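Long-range contacts in maleylacetate reductase (Rhizobium, PDB 3W5S), which catalyses the NADH-dependent reduction of maleylacetate to 3-oxoadipate, a step in the breakdown of gamma-resorcylate: residues F35-S40 against D172-L177; I133-T138 against V168-A173; N190-A195 against E214-M219; H259-T264 against E339-N344; P282-Y287 against R358-R363. One frame throughout, in Å; residues are numbered along the deposited sequence.

Interaction 1 of 5, residues F35-S40 against D172-L177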
# COMPACT_ATOMS: atom_id res chain seq x y z
N PHE A 35 -4.68 -13.89 1.57
CA PHE A 35 -3.70 -14.35 2.56
C PHE A 35 -4.41 -15.12 3.65
O PHE A 35 -5.31 -14.59 4.30
CB PHE A 35 -2.92 -13.16 3.16
CG PHE A 35 -1.73 -13.56 4.01
CD1 PHE A 35 -0.43 -13.33 3.54
CD2 PHE A 35 -1.89 -14.15 5.25
CE1 PHE A 35 0.69 -13.73 4.31
CE2 PHE A 35 -0.80 -14.53 6.02
CZ PHE A 35 0.50 -14.32 5.53
N GLY A 36 -3.96 -16.34 3.89
CA GLY A 36 -4.49 -17.11 5.01
C GLY A 36 -4.10 -18.57 4.92
O GLY A 36 -3.99 -19.12 3.84
N THR A 37 -3.90 -19.21 6.07
CA THR A 37 -3.61 -20.64 6.07
C THR A 37 -4.81 -21.39 5.53
O THR A 37 -5.96 -21.11 5.90
CB THR A 37 -3.26 -21.16 7.46
OG1 THR A 37 -4.26 -20.73 8.38
CG2 THR A 37 -1.92 -20.57 7.87
N GLY A 38 -4.54 -22.30 4.60
CA GLY A 38 -5.56 -23.02 3.86
C GLY A 38 -6.19 -22.27 2.69
O GLY A 38 -7.08 -22.80 2.03
N SER A 39 -5.73 -21.04 2.42
CA SER A 39 -6.37 -20.21 1.38
C SER A 39 -6.24 -20.80 -0.03
O SER A 39 -6.98 -20.42 -0.94
CB SER A 39 -5.84 -18.78 1.38
OG SER A 39 -4.46 -18.79 1.06
N SER A 40 -5.30 -21.72 -0.21
CA SER A 40 -5.04 -22.30 -1.52
C SER A 40 -6.16 -23.24 -1.96
O SER A 40 -6.18 -23.67 -3.11
CB SER A 40 -3.65 -22.95 -1.60
OG SER A 40 -3.52 -24.08 -0.77
N ASP A 172 -0.56 -18.96 1.24
CA ASP A 172 -1.03 -20.01 2.14
C ASP A 172 0.19 -20.57 2.86
O ASP A 172 0.95 -21.35 2.28
CB ASP A 172 -1.75 -21.09 1.31
CG ASP A 172 -2.33 -22.19 2.16
OD1 ASP A 172 -1.95 -22.28 3.35
OD2 ASP A 172 -3.18 -22.96 1.64
N ALA A 173 0.39 -20.19 4.11
CA ALA A 173 1.58 -20.62 4.84
C ALA A 173 1.72 -22.14 4.94
O ALA A 173 2.83 -22.62 5.11
CB ALA A 173 1.63 -19.98 6.20
N GLU A 174 0.61 -22.87 4.87
CA GLU A 174 0.71 -24.33 4.92
C GLU A 174 1.55 -24.89 3.78
O GLU A 174 2.18 -25.96 3.90
CB GLU A 174 -0.68 -25.00 4.96
CG GLU A 174 -1.53 -24.55 6.17
CD GLU A 174 -2.92 -25.19 6.22
OE1 GLU A 174 -3.34 -25.84 5.23
OE2 GLU A 174 -3.60 -25.03 7.27
N LEU A 175 1.64 -24.13 2.68
CA LEU A 175 2.39 -24.56 1.50
C LEU A 175 3.89 -24.33 1.63
O LEU A 175 4.67 -24.72 0.75
CB LEU A 175 1.83 -23.87 0.24
CG LEU A 175 0.37 -24.13 -0.07
CD1 LEU A 175 -0.01 -23.46 -1.42
CD2 LEU A 175 -0.01 -25.62 -0.12
N THR A 176 4.30 -23.71 2.73
CA THR A 176 5.71 -23.45 3.00
C THR A 176 6.32 -24.39 4.04
O THR A 176 7.53 -24.33 4.29
CB THR A 176 5.97 -22.01 3.46
OG1 THR A 176 5.35 -21.80 4.74
CG2 THR A 176 5.44 -20.97 2.45
N LEU A 177 5.49 -25.24 4.67
CA LEU A 177 6.00 -26.16 5.69
C LEU A 177 7.09 -27.06 5.16
O LEU A 177 8.04 -27.36 5.89
CB LEU A 177 4.88 -26.98 6.31
CG LEU A 177 3.91 -26.12 7.12
CD1 LEU A 177 2.63 -26.88 7.45
CD2 LEU A 177 4.61 -25.68 8.39
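D172 holds its CG opposite the backbone N (chi1 -177°), which puts its carboxylate into the turn formed by G36 to S39, while S40, its OG tucked between backbone N and carbonyl carbon (chi1 66°), turns its hydroxyl back to meet it. Each carboxylate oxygen is gripped twice. G38 N donates to D172 OD1 at 2.9 Å, and E174 N reaches the same oxygen from the other face of the carboxylate plane. S40 OG gives D172 OD2 the short bond, 2.7 Å, on the anti side, and S40 N adds a second at 3.1 Å from the opposite face. Four donors thus fix the carboxylate's rotation and would probably favour its charged form. The flanks are softer: the methyl CD1 of L175 lies 3.6 Å from S40 OG, and E174 CG lies 4.0 Å from T37 CB. G38, at positive phi, occupies the third position of a type II beta turn, and its N-H faces the acid. The bond from E174 N makes an Asx turn at D172; the same carboxylate also ties the loop after strand 168-171 to the type II turn after strand 31-35.

Interaction 2 of 5, residues I133-T138 against V168-A173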
# COMPACT_ATOMS: atom_id res chain seq x y z
N ILE A 133 -2.07 -16.21 -11.77
CA ILE A 133 -2.42 -16.46 -10.39
C ILE A 133 -1.21 -17.11 -9.76
O ILE A 133 -0.81 -18.21 -10.15
CB ILE A 133 -3.62 -17.39 -10.29
CG1 ILE A 133 -4.86 -16.70 -10.89
CG2 ILE A 133 -3.90 -17.76 -8.82
CD1 ILE A 133 -6.03 -17.67 -11.08
N VAL A 134 -0.59 -16.42 -8.80
CA VAL A 134 0.66 -16.90 -8.23
C VAL A 134 0.44 -17.45 -6.84
O VAL A 134 -0.23 -16.81 -6.00
CB VAL A 134 1.74 -15.79 -8.19
CG1 VAL A 134 3.08 -16.37 -7.73
CG2 VAL A 134 1.92 -15.16 -9.58
N ILE A 135 1.03 -18.62 -6.60
CA ILE A 135 0.92 -19.30 -5.30
C ILE A 135 2.36 -19.47 -4.77
O ILE A 135 3.01 -20.50 -5.02
CB ILE A 135 0.18 -20.65 -5.41
CG1 ILE A 135 -1.17 -20.47 -6.13
CG2 ILE A 135 -0.10 -21.19 -4.02
CD1 ILE A 135 -1.82 -21.79 -6.47
N PRO A 136 2.87 -18.47 -4.02
CA PRO A 136 4.29 -18.53 -3.61
C PRO A 136 4.55 -19.53 -2.52
O PRO A 136 3.74 -19.69 -1.59
CB PRO A 136 4.61 -17.12 -3.09
CG PRO A 136 3.30 -16.44 -2.96
CD PRO A 136 2.23 -17.19 -3.69
N THR A 137 5.66 -20.24 -2.63
CA THR A 137 6.01 -21.22 -1.60
C THR A 137 7.40 -20.94 -1.01
O THR A 137 7.97 -21.75 -0.27
CB THR A 137 5.96 -22.66 -2.14
OG1 THR A 137 6.96 -22.79 -3.16
CG2 THR A 137 4.59 -22.95 -2.76
N THR A 138 7.96 -19.78 -1.36
CA THR A 138 9.23 -19.32 -0.76
C THR A 138 9.10 -17.87 -0.32
O THR A 138 7.99 -17.33 -0.29
CB THR A 138 10.42 -19.47 -1.74
OG1 THR A 138 10.39 -18.45 -2.76
CG2 THR A 138 10.42 -20.86 -2.40
N VAL A 168 -3.21 -11.88 -9.42
CA VAL A 168 -3.73 -12.47 -8.21
C VAL A 168 -2.64 -13.25 -7.53
O VAL A 168 -1.89 -13.97 -8.20
CB VAL A 168 -4.93 -13.41 -8.51
CG1 VAL A 168 -5.48 -14.02 -7.22
CG2 VAL A 168 -6.05 -12.66 -9.19
N VAL A 169 -2.56 -13.11 -6.20
CA VAL A 169 -1.58 -13.86 -5.40
C VAL A 169 -2.33 -14.53 -4.26
O VAL A 169 -3.17 -13.90 -3.62
CB VAL A 169 -0.50 -12.93 -4.82
CG1 VAL A 169 0.53 -13.72 -4.01
CG2 VAL A 169 0.14 -12.10 -5.91
N ILE A 170 -2.01 -15.80 -4.02
CA ILE A 170 -2.62 -16.58 -2.93
C ILE A 170 -1.50 -17.02 -2.00
O ILE A 170 -0.67 -17.87 -2.37
CB ILE A 170 -3.42 -17.80 -3.44
CG1 ILE A 170 -4.51 -17.36 -4.42
CG2 ILE A 170 -4.03 -18.57 -2.25
CD1 ILE A 170 -5.12 -18.52 -5.23
N TYR A 171 -1.49 -16.45 -0.79
CA TYR A 171 -0.49 -16.78 0.24
C TYR A 171 -1.10 -17.75 1.23
O TYR A 171 -2.02 -17.39 1.99
CB TYR A 171 -0.08 -15.52 1.01
CG TYR A 171 0.85 -14.59 0.31
CD1 TYR A 171 2.20 -14.90 0.17
CD2 TYR A 171 0.40 -13.36 -0.17
CE1 TYR A 171 3.07 -14.04 -0.45
CE2 TYR A 171 1.26 -12.48 -0.79
CZ TYR A 171 2.60 -12.82 -0.91
OH TYR A 171 3.48 -11.97 -1.52
N ASP A 172 -0.56 -18.96 1.24
CA ASP A 172 -1.03 -20.01 2.14
C ASP A 172 0.19 -20.57 2.86
O ASP A 172 0.95 -21.35 2.28
CB ASP A 172 -1.75 -21.09 1.31
CG ASP A 172 -2.33 -22.19 2.16
OD1 ASP A 172 -1.95 -22.28 3.35
OD2 ASP A 172 -3.18 -22.96 1.64
N ALA A 173 0.39 -20.19 4.11
CA ALA A 173 1.58 -20.62 4.84
C ALA A 173 1.72 -22.14 4.94
O ALA A 173 2.83 -22.62 5.11
CB ALA A 173 1.63 -19.98 6.20
O HOH W 1 1.08 -19.60 -0.98
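I133 and V168 lie side by side on one face of the sheet, CG1 of the isoleucine 4.1 Å from CB of the valine, and the methyl CG2 of I133 meets I170 CD1 at 3.9 Å. Here the backbones of a parallel strand pair are tightly bonded, and V134 alone makes both bonds: its N donates to V168 O at 2.8 Å, and its O receives I170 N at the same length, almost in line with the carbonyl. Beyond it the pairing gives way, because P136 has no N-H to offer. Its ring fills in instead: CD sits 3.3 Å from I170 O, and CG approaches Y171 CE1 at 3.5 Å, the two side chains crossing at about a right angle. V169 CG1 lies over a face of the same tyrosine ring, offset toward its rim. At this looser end a water takes over, between buried residues, donating to P136 O (2.7 Å) and I170 O and accepting from D172 N, so three backbone polar atoms share one molecule. Y171 OH goes elsewhere, to E143. Strand 108-113 bonds to the far edge of 132-136, helix 43-49 covers the face carrying I133 and I170, and L240 of helix 233-253 packs on Y171.

Interaction 3 of 5, residues N190-A195 against E214-M219. With SO4 (sulfate ion), chain C.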
# COMPACT_ATOMS: atom_id res chain seq x y z
N ASN A 190 16.96 -13.18 1.10
CA ASN A 190 16.54 -12.58 -0.19
C ASN A 190 15.37 -11.61 0.03
O ASN A 190 15.39 -10.51 -0.50
CB ASN A 190 16.21 -13.75 -1.13
CG ASN A 190 15.83 -13.37 -2.56
OD1 ASN A 190 15.54 -14.29 -3.33
ND2 ASN A 190 15.85 -12.09 -2.94
N ALA A 191 14.39 -12.01 0.84
CA ALA A 191 13.27 -11.12 1.19
C ALA A 191 13.80 -9.88 1.91
O ALA A 191 13.46 -8.74 1.55
CB ALA A 191 12.25 -11.86 2.07
N MET A 192 14.66 -10.10 2.91
CA MET A 192 15.22 -8.99 3.68
C MET A 192 15.98 -8.01 2.78
O MET A 192 15.89 -6.79 2.99
CB MET A 192 16.10 -9.50 4.79
CG MET A 192 15.23 -10.18 5.88
SD MET A 192 16.23 -10.94 7.18
CE MET A 192 16.90 -9.46 7.97
N ALA A 193 16.66 -8.52 1.76
CA ALA A 193 17.39 -7.67 0.81
C ALA A 193 16.44 -6.68 0.11
O ALA A 193 16.80 -5.51 -0.08
CB ALA A 193 18.12 -8.54 -0.24
N HIS A 194 15.23 -7.16 -0.23
CA HIS A 194 14.24 -6.30 -0.88
C HIS A 194 13.90 -5.11 0.03
O HIS A 194 13.87 -3.96 -0.44
CB HIS A 194 12.95 -7.05 -1.16
CG HIS A 194 13.09 -8.25 -2.05
ND1 HIS A 194 14.09 -8.39 -3.00
CD2 HIS A 194 12.34 -9.36 -2.13
CE1 HIS A 194 13.92 -9.54 -3.64
NE2 HIS A 194 12.86 -10.15 -3.12
N ALA A 195 13.63 -5.41 1.30
CA ALA A 195 13.22 -4.38 2.24
C ALA A 195 14.37 -3.45 2.60
O ALA A 195 14.16 -2.25 2.75
CB ALA A 195 12.60 -4.99 3.48
N GLU A 214 8.51 -3.21 8.80
CA GLU A 214 7.67 -4.27 9.34
C GLU A 214 8.03 -5.62 8.70
O GLU A 214 8.07 -6.63 9.39
CB GLU A 214 6.19 -3.91 9.12
CG GLU A 214 5.20 -4.98 9.56
CD GLU A 214 5.16 -5.32 11.04
OE1 GLU A 214 5.83 -4.65 11.87
OE2 GLU A 214 4.43 -6.27 11.40
N GLY A 215 8.32 -5.63 7.40
CA GLY A 215 8.75 -6.86 6.74
C GLY A 215 10.05 -7.37 7.34
O GLY A 215 10.20 -8.57 7.64
N LEU A 216 11.02 -6.46 7.51
CA LEU A 216 12.28 -6.86 8.14
C LEU A 216 12.08 -7.40 9.55
O LEU A 216 12.68 -8.40 9.94
CB LEU A 216 13.25 -5.69 8.17
CG LEU A 216 13.78 -5.30 6.79
CD1 LEU A 216 14.27 -3.87 6.76
CD2 LEU A 216 14.90 -6.22 6.37
N ARG A 217 11.24 -6.72 10.33
CA ARG A 217 10.94 -7.15 11.69
C ARG A 217 10.37 -8.57 11.70
O ARG A 217 10.80 -9.40 12.49
CB ARG A 217 9.94 -6.18 12.34
CG ARG A 217 9.71 -6.47 13.83
CD ARG A 217 8.36 -5.92 14.31
NE ARG A 217 7.25 -6.57 13.61
CZ ARG A 217 6.84 -7.82 13.83
NH1 ARG A 217 7.41 -8.58 14.76
NH2 ARG A 217 5.83 -8.31 13.11
N ALA A 218 9.41 -8.83 10.81
CA ALA A 218 8.81 -10.15 10.73
C ALA A 218 9.85 -11.22 10.36
O ALA A 218 9.84 -12.31 10.93
CB ALA A 218 7.68 -10.11 9.70
N MET A 219 10.73 -10.91 9.40
CA MET A 219 11.71 -11.92 8.99
C MET A 219 12.71 -12.22 10.09
O MET A 219 13.09 -13.37 10.32
CB MET A 219 12.48 -11.50 7.75
CG MET A 219 11.63 -11.27 6.49
SD MET A 219 10.33 -12.49 6.15
CE MET A 219 11.33 -13.87 5.66
S SO4 C . 15.37 -10.84 -6.92
O1 SO4 C . 14.56 -9.61 -6.72
O2 SO4 C . 16.76 -10.49 -7.09
O3 SO4 C . 15.22 -11.72 -5.78
O4 SO4 C . 14.95 -11.45 -8.18
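M192 lays its CG against CB of M219, 3.6 Å apart, and the two methionines slide past each other in opposite directions, with M192 SD also beside M219 CB. They join two consecutive, nearly antiparallel helices of the all-helical C-terminal domain of the iron-containing alcohol dehydrogenase fold; their local axes make an angle of 156° and approach to 9.1 Å. One turn earlier, L216 wedges between M192 and A195. Its CG presses on A195 CB at 3.5 Å, while the branch CD2 reaches M192 CB at 3.8 Å and lies near the carbonyl oxygen of M192. A191 and A195, both small, face M219 and L216, which lie close against them; the M219 chain, bent at both chi2 and chi3, brings its CE to 4.2 Å from A191 CB. No hydrogen bond crosses this buried seam of apolar side chains.

Polar groups lie on other sides. R217 grips the carboxylate of E214 side-on, NE to OE1 and NH2 to OE2, both at 3.0 Å. N190 donates to a bound sulfate, probably from the crystallisation liquor, also hydrogen-bonded by H263, H273 and H277; H194 only places its CE1 beside it, its nitrogens bonded to A140 O and H259. The carbonyl oxygen of N190 sits over the centre of the H194 ring, and N190 ND2 meets sulfate O3 at 169°, 2.9 Å away.

Interaction 4 of 5, residues H259-T264 against E339-N344; sequences HKLCHT and ELATAN. With SO4 (sulfate ion), chain C.
One side of helix 257-269 lines the histidine-rich sulfate pocket of the helical domain, and another holds helix 334-341 and the chain that follows it. K260 carries the second contact. Leaving the helix with CG anti to its backbone N (chi1 -179°) and bent only at chi2, its chain runs out across A341 O, which lies 3.5 Å from CE, and delivers NZ to two successive carbonyls. A343 O receives it at 2.8 Å in the carbonyl plane; N344 O, at the same distance, is met from well above its plane. A water accepts a third bond from NZ and donates to L340 O, so NZ holds two carbonyls directly and a third through the water.

Beside the lysine the contact is apolar. L261 CD2 packs on A341 CB at 3.5 Å, and the T264 methyl CG2 slides alongside L340, 3.9 Å from CD2. The hydroxyl of T264 folds back on its own helix to K260 O, sharing that oxygen with T264 N.

On the pocket side, H263 NE2 donates to sulfate O2 at 2.8 Å, with Y346 bonded to its ND1 behind, while H259 presents only its CD2 edge to the ion, its nitrogens being taken by E197 and H194. The histidine cluster is consistent with the position of the metal site in iron-containing relatives; here a sulfate, probably from the crystallisation liquor, lies there. For the contact itself, two carbonyl oxygens and a water surround the ammonium, which would probably satisfy its hydrogen-bonding and polarise those carbonyls.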
# COMPACT_ATOMS: atom_id res chain seq x y z
N HIS A 259 20.78 -5.55 -5.44
CA HIS A 259 20.08 -6.33 -6.45
C HIS A 259 20.85 -6.38 -7.76
O HIS A 259 20.88 -7.43 -8.41
CB HIS A 259 18.62 -5.88 -6.63
CG HIS A 259 17.74 -6.19 -5.45
ND1 HIS A 259 17.79 -5.46 -4.28
CD2 HIS A 259 16.77 -7.11 -5.27
CE1 HIS A 259 16.91 -5.95 -3.42
NE2 HIS A 259 16.27 -6.94 -4.00
N LYS A 260 21.52 -5.29 -8.14
CA LYS A 260 22.32 -5.27 -9.36
C LYS A 260 23.42 -6.32 -9.29
O LYS A 260 23.61 -7.06 -10.25
CB LYS A 260 22.93 -3.88 -9.61
CG LYS A 260 23.77 -3.82 -10.91
CD LYS A 260 22.93 -4.05 -12.15
CE LYS A 260 23.81 -4.21 -13.37
NZ LYS A 260 22.95 -4.37 -14.60
N LEU A 261 24.13 -6.36 -8.17
CA LEU A 261 25.23 -7.33 -8.05
C LEU A 261 24.67 -8.76 -8.06
O LEU A 261 25.26 -9.66 -8.69
CB LEU A 261 26.05 -7.10 -6.79
CG LEU A 261 26.79 -5.77 -6.76
CD1 LEU A 261 27.76 -5.74 -5.58
CD2 LEU A 261 27.53 -5.50 -8.06
N CYS A 262 23.54 -8.98 -7.39
CA CYS A 262 22.94 -10.32 -7.39
C CYS A 262 22.57 -10.73 -8.81
O CYS A 262 22.79 -11.88 -9.22
CB CYS A 262 21.70 -10.39 -6.50
SG CYS A 262 22.08 -10.30 -4.75
N HIS A 263 21.96 -9.83 -9.57
CA HIS A 263 21.59 -10.16 -10.93
C HIS A 263 22.78 -10.40 -11.84
O HIS A 263 22.74 -11.28 -12.71
CB HIS A 263 20.67 -9.09 -11.50
CG HIS A 263 19.41 -8.95 -10.72
ND1 HIS A 263 18.62 -7.83 -10.75
CD2 HIS A 263 18.87 -9.78 -9.79
CE1 HIS A 263 17.60 -7.99 -9.91
NE2 HIS A 263 17.74 -9.16 -9.31
N THR A 264 23.84 -9.63 -11.63
CA THR A 264 25.03 -9.76 -12.43
C THR A 264 25.67 -11.14 -12.20
O THR A 264 25.89 -11.90 -13.15
CB THR A 264 26.02 -8.64 -12.07
OG1 THR A 264 25.46 -7.35 -12.41
CG2 THR A 264 27.34 -8.83 -12.83
N GLU A 339 33.12 -5.28 -13.84
CA GLU A 339 32.87 -4.57 -15.10
C GLU A 339 31.42 -4.71 -15.55
O GLU A 339 30.78 -3.73 -15.91
CB GLU A 339 33.82 -5.04 -16.20
CG GLU A 339 33.85 -4.15 -17.45
N LEU A 340 30.89 -5.94 -15.54
CA LEU A 340 29.52 -6.17 -16.00
C LEU A 340 28.48 -5.46 -15.12
O LEU A 340 27.45 -4.98 -15.61
CB LEU A 340 29.23 -7.67 -16.08
CG LEU A 340 27.87 -8.08 -16.67
CD1 LEU A 340 27.66 -7.56 -18.09
CD2 LEU A 340 27.70 -9.60 -16.62
N ALA A 341 28.77 -5.36 -13.83
CA ALA A 341 27.87 -4.68 -12.90
C ALA A 341 27.75 -3.17 -13.16
O ALA A 341 26.81 -2.54 -12.72
CB ALA A 341 28.29 -4.95 -11.48
N THR A 342 28.71 -2.60 -13.89
CA THR A 342 28.62 -1.17 -14.26
C THR A 342 27.81 -0.91 -15.54
O THR A 342 27.53 0.25 -15.88
CB THR A 342 30.01 -0.51 -14.36
OG1 THR A 342 30.71 -1.03 -15.49
CG2 THR A 342 30.83 -0.76 -13.09
N ALA A 343 27.46 -1.98 -16.25
CA ALA A 343 26.53 -1.88 -17.38
C ALA A 343 25.09 -1.88 -16.88
O ALA A 343 24.72 -2.72 -16.05
CB ALA A 343 26.74 -3.01 -18.37
N ASN A 344 24.30 -0.93 -17.38
CA ASN A 344 22.90 -0.79 -16.97
C ASN A 344 22.76 -0.84 -15.44
O ASN A 344 22.04 -1.69 -14.91
CB ASN A 344 22.04 -1.87 -17.64
CG ASN A 344 22.04 -1.77 -19.15
OD1 ASN A 344 21.55 -0.80 -19.73
ND2 ASN A 344 22.60 -2.78 -19.81
S SO4 C . 15.37 -10.84 -6.92
O1 SO4 C . 14.56 -9.61 -6.72
O2 SO4 C . 16.76 -10.49 -7.09
O3 SO4 C . 15.22 -11.72 -5.78
O4 SO4 C . 14.95 -11.45 -8.18
O HOH W 2 24.82 -5.73 -16.31

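Interaction 5 of 5, residues P282-Y287 against R358-R363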
# COMPACT_ATOMS: atom_id res chain seq x y z
N PRO A 282 25.28 -8.46 3.55
CA PRO A 282 25.94 -7.66 4.60
C PRO A 282 26.93 -6.65 3.98
O PRO A 282 27.12 -5.54 4.53
CB PRO A 282 26.67 -8.72 5.45
CG PRO A 282 25.82 -9.97 5.22
CD PRO A 282 25.46 -9.92 3.76
N TYR A 283 27.55 -7.02 2.86
CA TYR A 283 28.57 -6.16 2.23
C TYR A 283 27.94 -5.00 1.47
O TYR A 283 28.44 -3.88 1.52
CB TYR A 283 29.52 -6.97 1.31
CG TYR A 283 30.15 -8.10 2.06
CD1 TYR A 283 31.22 -7.87 2.93
CD2 TYR A 283 29.64 -9.40 1.95
CE1 TYR A 283 31.78 -8.93 3.65
CE2 TYR A 283 30.23 -10.46 2.65
CZ TYR A 283 31.27 -10.20 3.50
OH TYR A 283 31.84 -11.21 4.23
N THR A 284 26.87 -5.28 0.75
CA THR A 284 26.24 -4.21 -0.03
C THR A 284 25.57 -3.21 0.93
O THR A 284 25.71 -1.99 0.75
CB THR A 284 25.27 -4.77 -1.04
OG1 THR A 284 24.34 -5.61 -0.35
CG2 THR A 284 26.02 -5.58 -2.12
N ILE A 285 24.91 -3.71 1.97
CA ILE A 285 24.35 -2.81 2.98
C ILE A 285 25.43 -2.04 3.74
O ILE A 285 25.30 -0.82 3.90
CB ILE A 285 23.41 -3.56 3.95
CG1 ILE A 285 22.22 -4.14 3.17
CG2 ILE A 285 22.92 -2.64 5.08
CD1 ILE A 285 21.36 -3.13 2.42
N ALA A 286 26.53 -2.69 4.13
CA ALA A 286 27.62 -1.97 4.78
C ALA A 286 28.17 -0.84 3.90
O ALA A 286 28.50 0.23 4.39
CB ALA A 286 28.76 -2.93 5.15
N TYR A 287 28.27 -1.11 2.60
CA TYR A 287 28.77 -0.09 1.67
C TYR A 287 27.86 1.13 1.62
O TYR A 287 28.31 2.27 1.74
CB TYR A 287 28.92 -0.74 0.29
CG TYR A 287 29.45 0.18 -0.80
CD1 TYR A 287 30.81 0.41 -0.95
CD2 TYR A 287 28.57 0.81 -1.69
CE1 TYR A 287 31.28 1.24 -1.95
CE2 TYR A 287 29.04 1.63 -2.70
CZ TYR A 287 30.39 1.84 -2.82
OH TYR A 287 30.88 2.66 -3.82
N ARG A 358 34.55 -3.88 -7.45
CA ARG A 358 35.54 -4.95 -7.39
C ARG A 358 35.99 -5.21 -5.93
O ARG A 358 36.09 -6.36 -5.51
CB ARG A 358 36.74 -4.66 -8.30
CG ARG A 358 37.87 -5.69 -8.22
CD ARG A 358 37.41 -7.06 -8.70
NE ARG A 358 38.53 -8.00 -8.74
CZ ARG A 358 38.93 -8.74 -7.71
NH1 ARG A 358 38.29 -8.65 -6.53
NH2 ARG A 358 39.95 -9.56 -7.85
N ALA A 359 36.24 -4.13 -5.18
CA ALA A 359 36.66 -4.26 -3.79
C ALA A 359 35.58 -4.89 -2.94
O ALA A 359 35.85 -5.72 -2.08
CB ALA A 359 37.03 -2.91 -3.22
N LEU A 360 34.33 -4.49 -3.18
CA LEU A 360 33.20 -5.08 -2.46
C LEU A 360 33.09 -6.58 -2.74
O LEU A 360 32.91 -7.39 -1.82
CB LEU A 360 31.91 -4.34 -2.80
CG LEU A 360 30.63 -4.63 -2.02
CD1 LEU A 360 29.63 -3.49 -2.24
CD2 LEU A 360 30.03 -5.97 -2.47
N LEU A 361 33.19 -6.93 -4.02
CA LEU A 361 33.14 -8.33 -4.40
C LEU A 361 34.29 -9.12 -3.78
O LEU A 361 34.12 -10.27 -3.41
CB LEU A 361 33.12 -8.49 -5.93
CG LEU A 361 31.84 -8.03 -6.66
CD1 LEU A 361 32.05 -8.23 -8.19
CD2 LEU A 361 30.60 -8.78 -6.19
N GLN A 362 35.47 -8.49 -3.68
CA GLN A 362 36.60 -9.13 -2.98
C GLN A 362 36.30 -9.37 -1.50
O GLN A 362 36.58 -10.45 -0.99
CB GLN A 362 37.90 -8.33 -3.13
CG GLN A 362 39.11 -9.08 -2.56
CD GLN A 362 39.43 -10.33 -3.37
OE1 GLN A 362 39.43 -10.29 -4.61
NE2 GLN A 362 39.69 -11.45 -2.68
N ARG A 363 35.68 -8.40 -0.84
CA ARG A 363 35.25 -8.61 0.54
C ARG A 363 34.26 -9.77 0.66
O ARG A 363 34.38 -10.61 1.55
CB ARG A 363 34.64 -7.32 1.13
CG ARG A 363 35.69 -6.20 1.29
CD ARG A 363 35.16 -5.03 2.11
NE ARG A 363 34.10 -4.25 1.47
CZ ARG A 363 34.27 -3.31 0.53
NH1 ARG A 363 35.49 -3.03 0.06
NH2 ARG A 363 33.22 -2.66 0.06
O HOH W 3 31.18 -3.49 1.96
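Y283 O accepts from a water at 2.8 Å, which in turn accepts from R363 NH2 at 2.9 Å. This one molecule bridges the two helices on the rim of a contact without any direct hydrogen bond.

The centre belongs to L360. Its CG stands anti to the backbone N (chi1 -171°), which spreads the two methyls over helix 273-289: CD2 lies between Y283 CB, at 3.9 Å, and T284 CG2, at 4.0 Å, while CD1 rests 3.8 Å from Y287 CB and close to the root of that ring. R363, one turn on, fits between the two tyrosines. Its backbone carbonyl group lies over one face of the Y283 ring, O to CZ 3.7 Å, and its CB sits beside CD1 of the same ring. The side chain then bends at chi3, bringing NH2 to 4.0 Å from Y287 CD1; the Y287 ring and the guanidinium are nearly parallel, 13° apart, yet the ring carbon lies at the guanidinium's edge, so this is no face-to-face stack. The ring's cation-pi partner is R350. The local helix axes are 9.8 Å apart at an angle of 137°.

Both tyrosine hydroxyls are engaged elsewhere, Y283 OH with A368 O and Y287 OH with P351 O, which holds the rings at their hydroxyl ends; T284 OG1 bonds to H258. The chemistry implies a join made by hydrophobic contact round one leucine, with the arginine's charge kept at the partly exposed margin, where the water carries its link to the backbone.

In the fold
Interactions 1 and 2 share D172 and A173 and lie 8 Å apart between centres; G36 N bonds to Y171 O (2.9 Å), adding strand 31-35 to the pair of interaction 2. Both reach the benzamidine pocket, through L175 and through T137 and T138. About 17 Å from interaction 2, between centres, interaction 3 begins the helical domain. It meets interaction 4 where H194 ND1 and H259 NE2 are probably hydrogen-bonded, 2.8 Å apart, and both interactions hold the same sulfate. Interactions 4 and 5, 13 Å apart between centres, alternate along the chain and join through L261 CD1, which touches L360 CD2 and T284 CG2, each at 3.9 Å. Interactions 1 and 5 are farthest apart, 36 Å between centres.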